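Local coordinates for protein HAT1-interacting factor 1 (Saccharomyces cerevisiae, PDB 4NQ0) that acts as a homodimeric histone H3 and H4 chaperone of the nuclear HAT-B complex, also binds H2A and H2B, and takes part in chromatin assembly and telomere silencing, at residues Met22-Leu33 and Leu57-Ile66. Sequence-based numbering, arbitrary orientation.
Sequences MERQVQIAKDLL and LLPDPELFTI
Met22-Leu33 and Pro61-Ile66 run nearly parallel, their axes 23° apart with a closest approach of 9.7 Å, and the CA atoms of Val26 and Leu63 are the closest pair. Ile66 enters as a knob among Val26, Ala29, Lys30 and Leu33: its CG2 touches Ala29 CB at 3.9 Å, and its CD1 lies against Val26 O. Val26 splits its methyls, CG1 on Glu62 CB and CG2 against Leu63 CD2 (3.7 Å). With CG anti to the backbone N (chi1 175°) and chi2 likewise extended, Met22 reaches the loop ahead of helix 61-77, where SD accepts a weak hydrogen bond from Asp60 N (3.4 Å); the bend at chi3 turns only CE, near Leu58 O. Asp60 N-caps that helix, its OD1 taking Glu62 N at 2.8 Å, on the anti side, 30° out of the carboxylate plane. Its OD2 lies 3.0 Å from Glu23 OE1, the two carboxylates nearly coplanar. Were Asp60 an alanine, Glu62 N would probably lose its capping acceptor. Lys30 NZ meets Glu62 OE1 at 3.0 Å in a salt bridge. Apolar packing thus joins two helices of the all-helical, TPR-containing fold beneath a charged margin, where the Glu23-Asp60 pair suggests a shared proton or raised carboxylate pKa.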
ATOM      1  N   MET A  22     -12.486  -3.898  20.906  1.00 31.84           N
ATOM      2  CA  MET A  22     -11.543  -3.798  19.779  1.00 31.78           C
ATOM      3  C   MET A  22     -11.908  -2.662  18.822  1.00 31.76           C
ATOM      4  O   MET A  22     -11.042  -1.893  18.405  1.00 31.23           O
ATOM      5  CB  MET A  22     -11.494  -5.128  19.020  1.00 31.72           C
ATOM      6  CG  MET A  22     -10.641  -5.102  17.764  1.00 32.29           C
ATOM      7  SD  MET A  22     -10.352  -6.735  17.071  1.00 34.62           S
ATOM      8  CE  MET A  22     -11.963  -7.201  16.446  1.00 33.23           C
ATOM      9  N   GLU A  23     -13.187  -2.553  18.483  1.00 32.40           N
ATOM     10  CA  GLU A  23     -13.649  -1.456  17.635  1.00 33.42           C
ATOM     11  C   GLU A  23     -13.393  -0.091  18.268  1.00 33.30           C
ATOM     12  O   GLU A  23     -13.021   0.846  17.575  1.00 33.41           O
ATOM     13  CB  GLU A  23     -15.136  -1.613  17.275  1.00 34.67           C
ATOM     14  CG  GLU A  23     -15.440  -2.811  16.370  1.00 36.99           C
ATOM     15  CD  GLU A  23     -14.406  -2.999  15.255  1.00 40.70           C
ATOM     16  OE1 GLU A  23     -14.177  -2.048  14.476  1.00 43.92           O
ATOM     17  OE2 GLU A  23     -13.811  -4.101  15.158  1.00 43.48           O
ATOM     18  N   ARG A  24     -13.559   0.029  19.581  1.00 33.24           N
ATOM     19  CA  ARG A  24     -13.281   1.303  20.234  1.00 33.45           C
ATOM     20  C   ARG A  24     -11.785   1.618  20.177  1.00 32.08           C
ATOM     21  O   ARG A  24     -11.390   2.750  19.904  1.00 31.56           O
ATOM     22  CB  ARG A  24     -13.775   1.296  21.677  1.00 34.63           C
ATOM     23  CG  ARG A  24     -13.868   2.698  22.286  1.00 38.40           C
ATOM     24  CD  ARG A  24     -14.295   2.669  23.749  1.00 41.79           C
ATOM     25  NE  ARG A  24     -15.484   1.842  23.949  1.00 44.94           N
ATOM     26  CZ  ARG A  24     -15.511   0.657  24.561  1.00 46.85           C
ATOM     27  NH1 ARG A  24     -16.665   0.011  24.675  1.00 49.41           N
ATOM     28  NH2 ARG A  24     -14.407   0.109  25.069  1.00 48.90           N
ATOM     29  N   GLN A  25     -10.952   0.605  20.409  1.00 30.87           N
ATOM     30  CA  GLN A  25      -9.493   0.777  20.364  1.00 30.14           C
ATOM     31  C   GLN A  25      -8.971   1.208  18.983  1.00 29.80           C
ATOM     32  O   GLN A  25      -8.073   2.050  18.894  1.00 29.69           O
ATOM     33  CB  GLN A  25      -8.789  -0.503  20.817  1.00 30.01           C
ATOM     34  CG  GLN A  25      -9.057  -0.914  22.274  1.00 29.72           C
ATOM     35  CD  GLN A  25      -9.196   0.274  23.206  1.00 31.21           C
ATOM     36  OE1 GLN A  25      -8.257   1.064  23.394  1.00 32.05           O
ATOM     37  NE2 GLN A  25     -10.373   0.417  23.786  1.00 31.05           N
ATOM     38  N   VAL A  26      -9.531   0.627  17.924  1.00 29.64           N
ATOM     39  CA  VAL A  26      -9.239   1.040  16.547  1.00 29.92           C
ATOM     40  C   VAL A  26      -9.550   2.535  16.348  1.00 31.02           C
ATOM     41  O   VAL A  26      -8.730   3.276  15.823  1.00 30.79           O
ATOM     42  CB  VAL A  26     -10.045   0.193  15.522  1.00 29.68           C
ATOM     43  CG1 VAL A  26     -10.077   0.871  14.136  1.00 30.09           C
ATOM     44  CG2 VAL A  26      -9.476  -1.208  15.429  1.00 28.05           C
ATOM     45  N   GLN A  27     -10.726   2.971  16.800  1.00 32.90           N
ATOM     46  CA  GLN A  27     -11.121   4.379  16.690  1.00 34.38           C
ATOM     47  C   GLN A  27     -10.190   5.314  17.467  1.00 34.74           C
ATOM     48  O   GLN A  27      -9.833   6.397  16.979  1.00 34.48           O
ATOM     49  CB  GLN A  27     -12.573   4.580  17.136  1.00 35.77           C
ATOM     50  CG  GLN A  27     -13.595   4.022  16.145  1.00 37.67           C
ATOM     51  CD  GLN A  27     -13.454   4.615  14.735  1.00 40.75           C
ATOM     52  OE1 GLN A  27     -13.554   5.837  14.534  1.00 42.41           O
ATOM     53  NE2 GLN A  27     -13.200   3.739  13.752  1.00 41.22           N
ATOM     54  N   ILE A  28      -9.800   4.896  18.668  1.00 34.61           N
ATOM     55  CA  ILE A  28      -8.863   5.672  19.468  1.00 34.93           C
ATOM     56  C   ILE A  28      -7.504   5.736  18.767  1.00 34.62           C
ATOM     57  O   ILE A  28      -6.909   6.807  18.659  1.00 34.77           O
ATOM     58  CB  ILE A  28      -8.708   5.085  20.887  1.00 35.10           C
ATOM     59  CG1 ILE A  28      -9.999   5.267  21.688  1.00 36.33           C
ATOM     60  CG2 ILE A  28      -7.576   5.756  21.634  1.00 35.50           C
ATOM     61  CD1 ILE A  28     -10.016   4.472  22.978  1.00 35.56           C
ATOM     62  N   ALA A  29      -7.027   4.589  18.283  1.00 34.04           N
ATOM     63  CA  ALA A  29      -5.738   4.502  17.615  1.00 33.97           C
ATOM     64  C   ALA A  29      -5.741   5.335  16.332  1.00 34.53           C
ATOM     65  O   ALA A  29      -4.775   6.025  16.039  1.00 34.03           O
ATOM     66  CB  ALA A  29      -5.399   3.051  17.299  1.00 33.22           C
ATOM     67  N   LYS A  30      -6.833   5.238  15.585  1.00 35.26           N
ATOM     68  CA  LYS A  30      -7.059   6.026  14.379  1.00 36.61           C
ATOM     69  C   LYS A  30      -6.986   7.524  14.684  1.00 37.93           C
ATOM     70  O   LYS A  30      -6.310   8.277  13.974  1.00 38.13           O
ATOM     71  CB  LYS A  30      -8.427   5.639  13.793  1.00 37.03           C
ATOM     72  CG  LYS A  30      -8.898   6.415  12.568  1.00 39.72           C
ATOM     73  CD  LYS A  30     -10.266   5.901  12.074  1.00 42.14           C
ATOM     74  CE  LYS A  30     -10.177   4.504  11.436  1.00 42.77           C
ATOM     75  NZ  LYS A  30     -11.498   3.799  11.335  1.00 43.95           N
ATOM     76  N   ASP A  31      -7.668   7.943  15.750  1.00 38.94           N
ATOM     77  CA  ASP A  31      -7.682   9.350  16.166  1.00 40.19           C
ATOM     78  C   ASP A  31      -6.306   9.814  16.624  1.00 40.40           C
ATOM     79  O   ASP A  31      -5.910  10.947  16.362  1.00 41.30           O
ATOM     80  CB  ASP A  31      -8.705   9.574  17.289  1.00 41.00           C
ATOM     81  CG  ASP A  31     -10.140   9.474  16.799  1.00 42.30           C
ATOM     82  N   LEU A  32      -5.575   8.936  17.303  1.00 40.09           N
ATOM     83  CA  LEU A  32      -4.224   9.258  17.761  1.00 40.18           C
ATOM     84  C   LEU A  32      -3.260   9.411  16.583  1.00 40.31           C
ATOM     85  O   LEU A  32      -2.349  10.241  16.620  1.00 40.29           O
ATOM     86  CB  LEU A  32      -3.706   8.188  18.723  1.00 39.71           C
ATOM     87  CG  LEU A  32      -4.331   8.153  20.122  1.00 39.71           C
ATOM     88  CD1 LEU A  32      -3.933   6.874  20.845  1.00 38.43           C
ATOM     89  CD2 LEU A  32      -3.938   9.379  20.950  1.00 38.96           C
ATOM     90  N   LEU A  33      -3.454   8.593  15.555  1.00 40.01           N
ATOM     91  CA  LEU A  33      -2.644   8.677  14.349  1.00 40.34           C
ATOM     92  C   LEU A  33      -2.950   9.981  13.620  1.00 41.42           C
ATOM     93  O   LEU A  33      -2.031  10.664  13.191  1.00 41.71           O
ATOM     94  CB  LEU A  33      -2.904   7.479  13.431  1.00 39.57           C
ATOM     95  CG  LEU A  33      -2.042   7.369  12.164  1.00 39.48           C
ATOM     96  CD1 LEU A  33      -0.551   7.317  12.498  1.00 39.99           C
ATOM     97  CD2 LEU A  33      -2.445   6.153  11.340  1.00 39.14           C
ATOM     98  N   LEU A  57     -11.458 -15.515  16.959  1.00 48.10           N
ATOM     99  CA  LEU A  57     -11.816 -14.143  16.600  1.00 46.89           C
ATOM    100  C   LEU A  57     -10.728 -13.442  15.811  1.00 44.77           C
ATOM    101  O   LEU A  57      -9.700 -13.079  16.364  1.00 44.45           O
ATOM    102  CB  LEU A  57     -12.120 -13.306  17.836  1.00 47.11           C
ATOM    103  CG  LEU A  57     -12.615 -11.912  17.433  1.00 47.71           C
ATOM    104  CD1 LEU A  57     -14.130 -11.937  17.214  1.00 49.77           C
ATOM    105  CD2 LEU A  57     -12.211 -10.873  18.462  1.00 47.99           C
ATOM    106  N   LEU A  58     -10.986 -13.204  14.534  1.00 43.19           N
ATOM    107  CA  LEU A  58     -10.025 -12.515  13.683  1.00 41.30           C
ATOM    108  C   LEU A  58      -9.981 -11.041  14.041  1.00 39.49           C
ATOM    109  O   LEU A  58     -11.016 -10.391  14.075  1.00 39.46           O
ATOM    110  CB  LEU A  58     -10.398 -12.690  12.212  1.00 41.82           C
ATOM    111  CG  LEU A  58      -9.716 -13.833  11.447  1.00 42.62           C
ATOM    112  CD1 LEU A  58      -9.215 -14.931  12.381  1.00 42.84           C
ATOM    113  CD2 LEU A  58     -10.664 -14.393  10.381  1.00 42.90           C
ATOM    114  N   PRO A  59      -8.778 -10.500  14.297  1.00 37.38           N
ATOM    115  CA  PRO A  59      -8.688  -9.100  14.662  1.00 35.92           C
ATOM    116  C   PRO A  59      -8.974  -8.183  13.482  1.00 34.73           C
ATOM    117  O   PRO A  59      -8.899  -8.607  12.325  1.00 34.50           O
ATOM    118  CB  PRO A  59      -7.242  -8.950  15.118  1.00 35.37           C
ATOM    119  CG  PRO A  59      -6.526  -9.952  14.399  1.00 36.55           C
ATOM    120  CD  PRO A  59      -7.450 -11.118  14.216  1.00 37.13           C
ATOM    121  N   ASP A  60      -9.320  -6.943  13.795  1.00 33.25           N
ATOM    122  CA  ASP A  60      -9.632  -5.935  12.793  1.00 32.48           C
ATOM    123  C   ASP A  60      -8.346  -5.616  12.033  1.00 30.99           C
ATOM    124  O   ASP A  60      -7.339  -5.310  12.651  1.00 29.97           O
ATOM    125  CB  ASP A  60     -10.179  -4.691  13.499  1.00 32.77           C
ATOM    126  CG  ASP A  60     -10.750  -3.656  12.536  1.00 34.30           C
ATOM    127  OD1 ASP A  60     -10.174  -3.451  11.450  1.00 35.49           O
ATOM    128  OD2 ASP A  60     -11.790  -3.038  12.882  1.00 37.48           O
ATOM    129  N   PRO A  61      -8.369  -5.711  10.690  1.00 30.25           N
ATOM    130  CA  PRO A  61      -7.163  -5.367   9.916  1.00 29.42           C
ATOM    131  C   PRO A  61      -6.656  -3.940  10.160  1.00 29.57           C
ATOM    132  O   PRO A  61      -5.463  -3.678   9.997  1.00 28.49           O
ATOM    133  CB  PRO A  61      -7.597  -5.545   8.458  1.00 29.65           C
ATOM    134  CG  PRO A  61      -9.079  -5.806   8.486  1.00 30.04           C
ATOM    135  CD  PRO A  61      -9.476  -6.189   9.844  1.00 30.31           C
ATOM    136  N   GLU A  62      -7.547  -3.023  10.540  1.00 29.88           N
ATOM    137  CA  GLU A  62      -7.128  -1.665  10.901  1.00 30.56           C
ATOM    138  C   GLU A  62      -6.128  -1.603  12.051  1.00 29.70           C
ATOM    139  O   GLU A  62      -5.328  -0.680  12.107  1.00 29.78           O
ATOM    140  CB  GLU A  62      -8.330  -0.810  11.271  1.00 32.27           C
ATOM    141  CG  GLU A  62      -9.301  -0.578  10.159  1.00 35.32           C
ATOM    142  CD  GLU A  62      -9.149   0.794   9.577  1.00 41.19           C
ATOM    143  OE1 GLU A  62      -9.953   1.676   9.959  1.00 45.48           O
ATOM    144  OE2 GLU A  62      -8.205   0.998   8.768  1.00 44.75           O
ATOM    145  N   LEU A  63      -6.172  -2.566  12.976  1.00 29.22           N
ATOM    146  CA  LEU A  63      -5.175  -2.628  14.038  1.00 28.36           C
ATOM    147  C   LEU A  63      -3.777  -2.784  13.451  1.00 28.33           C
ATOM    148  O   LEU A  63      -2.823  -2.185  13.938  1.00 28.06           O
ATOM    149  CB  LEU A  63      -5.460  -3.769  15.018  1.00 28.38           C
ATOM    150  CG  LEU A  63      -6.682  -3.565  15.927  1.00 27.77           C
ATOM    151  CD1 LEU A  63      -7.090  -4.866  16.563  1.00 27.38           C
ATOM    152  CD2 LEU A  63      -6.419  -2.510  16.989  1.00 25.16           C
ATOM    153  N   PHE A  64      -3.668  -3.580  12.394  1.00 27.87           N
ATOM    154  CA  PHE A  64      -2.390  -3.799  11.726  1.00 27.94           C
ATOM    155  C   PHE A  64      -1.986  -2.603  10.872  1.00 27.89           C
ATOM    156  O   PHE A  64      -0.831  -2.159  10.909  1.00 27.66           O
ATOM    157  CB  PHE A  64      -2.458  -5.096  10.908  1.00 28.13           C
ATOM    158  CG  PHE A  64      -2.492  -6.339  11.758  1.00 27.71           C
ATOM    159  CD1 PHE A  64      -1.316  -7.004  12.080  1.00 28.89           C
ATOM    160  CD2 PHE A  64      -3.695  -6.833  12.255  1.00 27.86           C
ATOM    161  CE1 PHE A  64      -1.336  -8.152  12.873  1.00 28.30           C
ATOM    162  CE2 PHE A  64      -3.717  -7.970  13.051  1.00 27.92           C
ATOM    163  CZ  PHE A  64      -2.545  -8.631  13.355  1.00 27.46           C
ATOM    164  N   THR A  65      -2.944  -2.035  10.143  1.00 28.11           N
ATOM    165  CA  THR A  65      -2.626  -0.919   9.234  1.00 28.40           C
ATOM    166  C   THR A  65      -2.286   0.374   9.974  1.00 28.65           C
ATOM    167  O   THR A  65      -1.320   1.064   9.622  1.00 28.57           O
ATOM    168  CB  THR A  65      -3.741  -0.679   8.204  1.00 28.67           C
ATOM    169  OG1 THR A  65      -4.936  -0.245   8.865  1.00 29.88           O
ATOM    170  CG2 THR A  65      -4.019  -1.966   7.433  1.00 27.29           C
ATOM    171  N   ILE A  66      -3.047   0.685  11.017  1.00 28.98           N
ATOM    172  CA  ILE A  66      -2.720   1.817  11.890  1.00 29.56           C
ATOM    173  C   ILE A  66      -1.369   1.603  12.575  1.00 29.53           C
ATOM    174  O   ILE A  66      -0.526   2.508  12.593  1.00 29.74           O
ATOM    175  CB  ILE A  66      -3.831   2.065  12.939  1.00 30.29           C
ATOM    176  CG1 ILE A  66      -5.127   2.491  12.236  1.00 30.62           C
ATOM    177  CG2 ILE A  66      -3.406   3.138  13.934  1.00 30.92           C
ATOM    178  CD1 ILE A  66      -6.347   2.341  13.081  1.00 31.46           C
TER